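Side-chain contacts in GCN5-related N-acetyltransferase (PDB 4MY0), which probably transfers acetyl groups from acetyl-CoA to amino groups, perhaps those of aminoglycosides, as a member of the GCN5-related N-acetyltransferase family: residues D12-E15 with T16-D19; I308-P311 with G312-A315. One frame throughout, in Å; residues are numbered along the deposited sequence.

Interaction 1 (D12-E15 with T16-D19); sequences DITE and TQLD
Thr-14 and Gln-17 hold together the tight 3-10 entry into helix 18-26, which follows strand 8-12 in the first GNAT domain. Two backbone bonds make the bend. Gln-17 N donates to Thr-14 O (3.0 Å), and Leu-18 N reaches Glu-15 O at 3.4 Å, a weak bond one residue further on.

The side chain of Gln-17 then doubles back along the chain. With CG beside its own backbone N (chi1 -69°) and the chain extended beyond it (chi2 175°), it runs past the Thr-14 hydroxyl, Gln-17 CG lying 3.5 Å from Thr-14 OG1, and its amide arrives at the backbone ahead of the turn. There Thr-14 N donates to Gln-17 OE1 over 3.0 Å, nearly straight at 165°, in the carbonyl plane and on a lone pair. The amide oxygen thus reaches back to the N-H three residues earlier, where the first turn begins.

The same oxygen takes a second proton from a water, 2.8 Å from Gln-17 OE1. That water also donates to Asp-12 O at 2.9 Å, so the amide is tied to the end of the strand as well. Asp-12 turns its carboxylate elsewhere, to a salt bridge with Arg-110. The Thr-14 hydroxyl adds weaker links: Thr-14 OG1 stands 3.4 Å from both Gln-17 OE1 and Thr-16 OG1, and its one proton is not assigned between them.

Apolar packing backs the turn from inside. Ile-13 and Leu-18 are buried, both against Phe-53, and Leu-18 also meets Ala-44 and Val-45 of helix 34-49. Across the turn itself the two branched side chains meet through single methyl groups, Ile-13 CG2 lying 3.9 Å from Leu-18 CD2.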
ATOM      1  N   ASP C  12      39.747 -25.470   3.695  1.00 26.66           N
ATOM      2  CA  ASP C  12      38.656 -26.029   4.478  1.00 39.61           C
ATOM      3  C   ASP C  12      38.476 -25.105   5.674  1.00 35.57           C
ATOM      4  O   ASP C  12      39.422 -24.872   6.429  1.00 34.22           O
ATOM      5  CB  ASP C  12      39.003 -27.443   4.969  1.00 44.65           C
ATOM      6  CG  ASP C  12      38.860 -28.507   3.878  1.00 51.09           C
ATOM      7  OD1 ASP C  12      38.642 -28.150   2.700  1.00 50.63           O
ATOM      8  OD2 ASP C  12      38.978 -29.710   4.202  1.00 58.31           O
ATOM      9  N   ILE C  13      37.269 -24.569   5.835  1.00 32.02           N
ATOM     10  CA  ILE C  13      36.963 -23.664   6.943  1.00 31.21           C
ATOM     11  C   ILE C  13      37.054 -24.434   8.249  1.00 31.86           C
ATOM     12  O   ILE C  13      36.513 -25.541   8.359  1.00 32.42           O
ATOM     13  CB  ILE C  13      35.548 -23.042   6.791  1.00 32.36           C
ATOM     14  CG1 ILE C  13      35.532 -22.029   5.647  1.00 32.48           C
ATOM     15  CG2 ILE C  13      35.106 -22.360   8.087  1.00 27.25           C
ATOM     16  CD1 ILE C  13      36.411 -20.807   5.913  1.00 34.63           C
ATOM     17  N   THR C  14      37.759 -23.874   9.229  1.00 33.18           N
ATOM     18  CA  THR C  14      37.826 -24.475  10.558  1.00 39.08           C
ATOM     19  C   THR C  14      36.872 -23.784  11.533  1.00 38.31           C
ATOM     20  O   THR C  14      36.338 -22.713  11.240  1.00 35.22           O
ATOM     21  CB  THR C  14      39.246 -24.401  11.133  1.00 42.26           C
ATOM     22  OG1 THR C  14      39.645 -23.027  11.229  1.00 46.26           O
ATOM     23  CG2 THR C  14      40.219 -25.148  10.232  1.00 38.99           C
ATOM     24  N   GLU C  15      36.687 -24.396  12.700  1.00 39.12           N
ATOM     25  CA  GLU C  15      35.774 -23.890  13.720  1.00 43.46           C
ATOM     26  C   GLU C  15      36.137 -22.483  14.202  1.00 42.23           C
ATOM     27  O   GLU C  15      35.257 -21.665  14.478  1.00 41.40           O
ATOM     28  CB  GLU C  15      35.720 -24.868  14.899  1.00 50.59           C
ATOM     29  CG  GLU C  15      34.767 -24.458  16.015  1.00 57.27           C
ATOM     30  CD  GLU C  15      34.284 -25.637  16.848  1.00 62.09           C
ATOM     31  OE1 GLU C  15      34.761 -26.772  16.625  1.00 64.30           O
ATOM     32  OE2 GLU C  15      33.416 -25.427  17.721  1.00 62.48           O
ATOM     33  N   THR C  16      37.433 -22.194  14.280  1.00 39.57           N
ATOM     34  CA  THR C  16      37.895 -20.885  14.740  1.00 41.18           C
ATOM     35  C   THR C  16      37.732 -19.788  13.675  1.00 41.19           C
ATOM     36  O   THR C  16      37.845 -18.605  13.981  1.00 42.23           O
ATOM     37  CB  THR C  16      39.369 -20.932  15.199  1.00 41.77           C
ATOM     38  OG1 THR C  16      40.199 -21.326  14.099  1.00 43.27           O
ATOM     39  CG2 THR C  16      39.550 -21.921  16.344  1.00 40.08           C
ATOM     40  N   GLN C  17      37.482 -20.180  12.428  1.00 37.73           N
ATOM     41  CA  GLN C  17      37.266 -19.210  11.353  1.00 35.19           C
ATOM     42  C   GLN C  17      35.789 -18.840  11.178  1.00 31.73           C
ATOM     43  O   GLN C  17      35.455 -18.049  10.296  1.00 31.26           O
ATOM     44  CB  GLN C  17      37.804 -19.743  10.017  1.00 33.36           C
ATOM     45  CG  GLN C  17      39.337 -19.845   9.930  1.00 35.95           C
ATOM     46  CD  GLN C  17      39.801 -20.483   8.626  1.00 38.69           C
ATOM     47  OE1 GLN C  17      39.298 -21.535   8.218  1.00 34.88           O
ATOM     48  NE2 GLN C  17      40.763 -19.849   7.968  1.00 41.58           N
ATOM     49  N   LEU C  18      34.908 -19.413  11.997  1.00 30.61           N
ATOM     50  CA  LEU C  18      33.471 -19.200  11.823  1.00 33.30           C
ATOM     51  C   LEU C  18      33.068 -17.741  12.088  1.00 37.25           C
ATOM     52  O   LEU C  18      32.223 -17.179  11.373  1.00 34.36           O
ATOM     53  CB  LEU C  18      32.657 -20.181  12.678  1.00 33.03           C
ATOM     54  CG  LEU C  18      32.684 -21.635  12.195  1.00 33.35           C
ATOM     55  CD1 LEU C  18      31.824 -22.531  13.078  1.00 34.61           C
ATOM     56  CD2 LEU C  18      32.258 -21.733  10.732  1.00 32.62           C
ATOM     57  N   ASP C  19      33.688 -17.122  13.093  1.00 39.09           N
ATOM     58  CA  ASP C  19      33.454 -15.704  13.369  1.00 41.62           C
ATOM     59  C   ASP C  19      33.780 -14.853  12.139  1.00 36.09           C
ATOM     60  O   ASP C  19      33.050 -13.909  11.808  1.00 35.02           O
ATOM     61  CB  ASP C  19      34.283 -15.247  14.568  1.00 47.05           C
ATOM     62  CG  ASP C  19      33.783 -15.826  15.873  1.00 56.38           C
ATOM     63  OD1 ASP C  19      32.555 -15.996  16.008  1.00 55.04           O
ATOM     64  OD2 ASP C  19      34.617 -16.110  16.763  1.00 66.49           O
TER
HETATM   65  O   HOH W   1      41.454 -22.848   6.899  1.00 37.88           O

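Interaction 2 (I308-P311 with G312-A315); sequences IDDP and GVPA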
ATOM      1  N   ILE C 308      28.623 -35.004 -24.753  1.00 29.73           N
ATOM      2  CA  ILE C 308      28.697 -34.068 -23.635  1.00 30.04           C
ATOM      3  C   ILE C 308      29.978 -33.242 -23.691  1.00 32.60           C
ATOM      4  O   ILE C 308      31.085 -33.787 -23.726  1.00 32.94           O
ATOM      5  CB  ILE C 308      28.637 -34.811 -22.277  1.00 27.73           C
ATOM      6  CG1 ILE C 308      27.292 -35.526 -22.102  1.00 27.33           C
ATOM      7  CG2 ILE C 308      28.893 -33.846 -21.116  1.00 27.08           C
ATOM      8  CD1 ILE C 308      27.244 -36.447 -20.861  1.00 25.12           C
ATOM      9  N   ASP C 309      29.817 -31.925 -23.699  1.00 31.78           N
ATOM     10  CA  ASP C 309      30.936 -30.993 -23.667  1.00 35.96           C
ATOM     11  C   ASP C 309      30.967 -30.328 -22.287  1.00 37.52           C
ATOM     12  O   ASP C 309      30.327 -29.289 -22.089  1.00 37.11           O
ATOM     13  CB  ASP C 309      30.729 -29.935 -24.764  1.00 41.85           C
ATOM     14  CG  ASP C 309      31.779 -28.838 -24.737  1.00 48.88           C
ATOM     15  OD1 ASP C 309      31.476 -27.715 -25.195  1.00 50.94           O
ATOM     16  OD2 ASP C 309      32.908 -29.094 -24.267  1.00 50.96           O
ATOM     17  N   ASP C 310      31.683 -30.920 -21.323  1.00 33.94           N
ATOM     18  CA  ASP C 310      31.749 -30.342 -19.969  1.00 36.20           C
ATOM     19  C   ASP C 310      33.192 -30.220 -19.488  1.00 41.14           C
ATOM     20  O   ASP C 310      33.716 -31.117 -18.820  1.00 39.60           O
ATOM     21  CB  ASP C 310      30.903 -31.144 -18.965  1.00 35.15           C
ATOM     22  CG  ASP C 310      30.887 -30.520 -17.557  1.00 36.28           C
ATOM     23  OD1 ASP C 310      30.392 -31.202 -16.625  1.00 40.34           O
ATOM     24  OD2 ASP C 310      31.365 -29.367 -17.381  1.00 29.84           O
ATOM     25  N   PRO C 311      33.840 -29.099 -19.830  1.00 44.33           N
ATOM     26  CA  PRO C 311      35.241 -28.921 -19.441  1.00 46.66           C
ATOM     27  C   PRO C 311      35.364 -28.659 -17.940  1.00 46.28           C
ATOM     28  O   PRO C 311      36.462 -28.748 -17.398  1.00 48.39           O
ATOM     29  CB  PRO C 311      35.678 -27.705 -20.263  1.00 50.27           C
ATOM     30  CG  PRO C 311      34.411 -26.928 -20.496  1.00 50.71           C
ATOM     31  CD  PRO C 311      33.311 -27.952 -20.593  1.00 47.94           C
ATOM     32  N   GLY C 312      34.242 -28.360 -17.284  1.00 43.76           N
ATOM     33  CA  GLY C 312      34.203 -28.257 -15.834  1.00 45.68           C
ATOM     34  C   GLY C 312      34.377 -29.598 -15.130  1.00 48.69           C
ATOM     35  O   GLY C 312      34.909 -29.654 -14.021  1.00 48.73           O
ATOM     36  N   VAL C 313      33.904 -30.672 -15.765  1.00 45.13           N
ATOM     37  CA  VAL C 313      34.077 -32.034 -15.261  1.00 43.91           C
ATOM     38  C   VAL C 313      34.457 -32.929 -16.439  1.00 43.74           C
ATOM     39  O   VAL C 313      33.598 -33.594 -17.026  1.00 45.97           O
ATOM     40  CB  VAL C 313      32.786 -32.604 -14.608  1.00 37.18           C
ATOM     41  CG1 VAL C 313      33.046 -34.009 -14.035  1.00 32.49           C
ATOM     42  CG2 VAL C 313      32.258 -31.679 -13.529  1.00 35.35           C
ATOM     43  N   PRO C 314      35.748 -32.937 -16.798  1.00 42.17           N
ATOM     44  CA  PRO C 314      36.245 -33.669 -17.966  1.00 45.16           C
ATOM     45  C   PRO C 314      35.867 -35.151 -17.966  1.00 43.15           C
ATOM     46  O   PRO C 314      35.670 -35.728 -19.037  1.00 41.62           O
ATOM     47  CB  PRO C 314      37.765 -33.506 -17.849  1.00 47.94           C
ATOM     48  CG  PRO C 314      37.941 -32.206 -17.127  1.00 47.85           C
ATOM     49  CD  PRO C 314      36.817 -32.170 -16.129  1.00 46.56           C
ATOM     50  N   ALA C 315      35.766 -35.761 -16.790  1.00 40.28           N
ATOM     51  CA  ALA C 315      35.381 -37.170 -16.715  1.00 44.99           C
ATOM     52  C   ALA C 315      33.987 -37.443 -17.322  1.00 46.26           C
ATOM     53  O   ALA C 315      33.717 -38.558 -17.784  1.00 47.64           O
ATOM     54  CB  ALA C 315      35.456 -37.664 -15.274  1.00 44.56           C
TER
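Asp-310 and Val-313 are the ends of a type I beta turn, joined by a backbone bond from Val-313 N to Asp-310 O of 3.1 Å. The bond is bent, 136° at the hydrogen. Pro-311 and Gly-312 fill the two corners, and the ring of Pro-311, which carries no N-H, sits at the outside of the bend.

A second bond, a weak one, lies within the first. With CG opposite its own N (chi1 -177°), the Asp-310 carboxylate folds over the turn, and OD2 accepts from Gly-312 N at 3.0 Å in a strongly bent bond (123°). The stronger partners of this buried carboxylate lie outside the turn: OD2 forms a salt bridge with Arg-283, and OD1 takes a hydrogen bond from Gln-316 NE2. Both oxygens are therefore engaged, which should fix the rotation of the group and probably favours its charged form.

Van der Waals contacts are few. Asp-310 OD1 lies alongside Val-313, 3.4 Å from its CB and 3.6 Å from its CG2, so the valine flanks the carboxylate and also touches Arg-112 of helix 99-113. Pro-314 CD lies 3.7 Å from Pro-311 O.

Strand 302-309 leads into this bend and strand 318-325 follows it as the antiparallel neighbour. An aspartate followed by proline, with its carboxylate reaching the N-H two residues on inside a beta turn, is consistent with an Asx-Pro turn, though its side-chain bond is weak, here in the sterol carrier protein-like domain.

Overall arrangement
Interactions 1 and 2 belong to different domains and do not touch: their centres are 32 Å apart and their nearest atoms about 17 Å. Helix 99-113 relates them, since Asp-12 of interaction 1 forms a salt bridge with Arg-110, whereas Val-313 and Ala-315 of interaction 2 touch Arg-112. The helix begins in the acetyl-CoA site, where Gly-100 and Ser-101 bind the cofactor. Neither turn reaches the ligand itself: the side chains of Ile-13 and Pro-311 each lie about 14 Å from the bound coenzyme. Ile-13 is also about 12 Å from the side chains of Val-88 and Val-90, and Gly-312 about 11 Å from that of Ser-101. Both are thus surrounding structure, one a helix entry, the other a loop between strands.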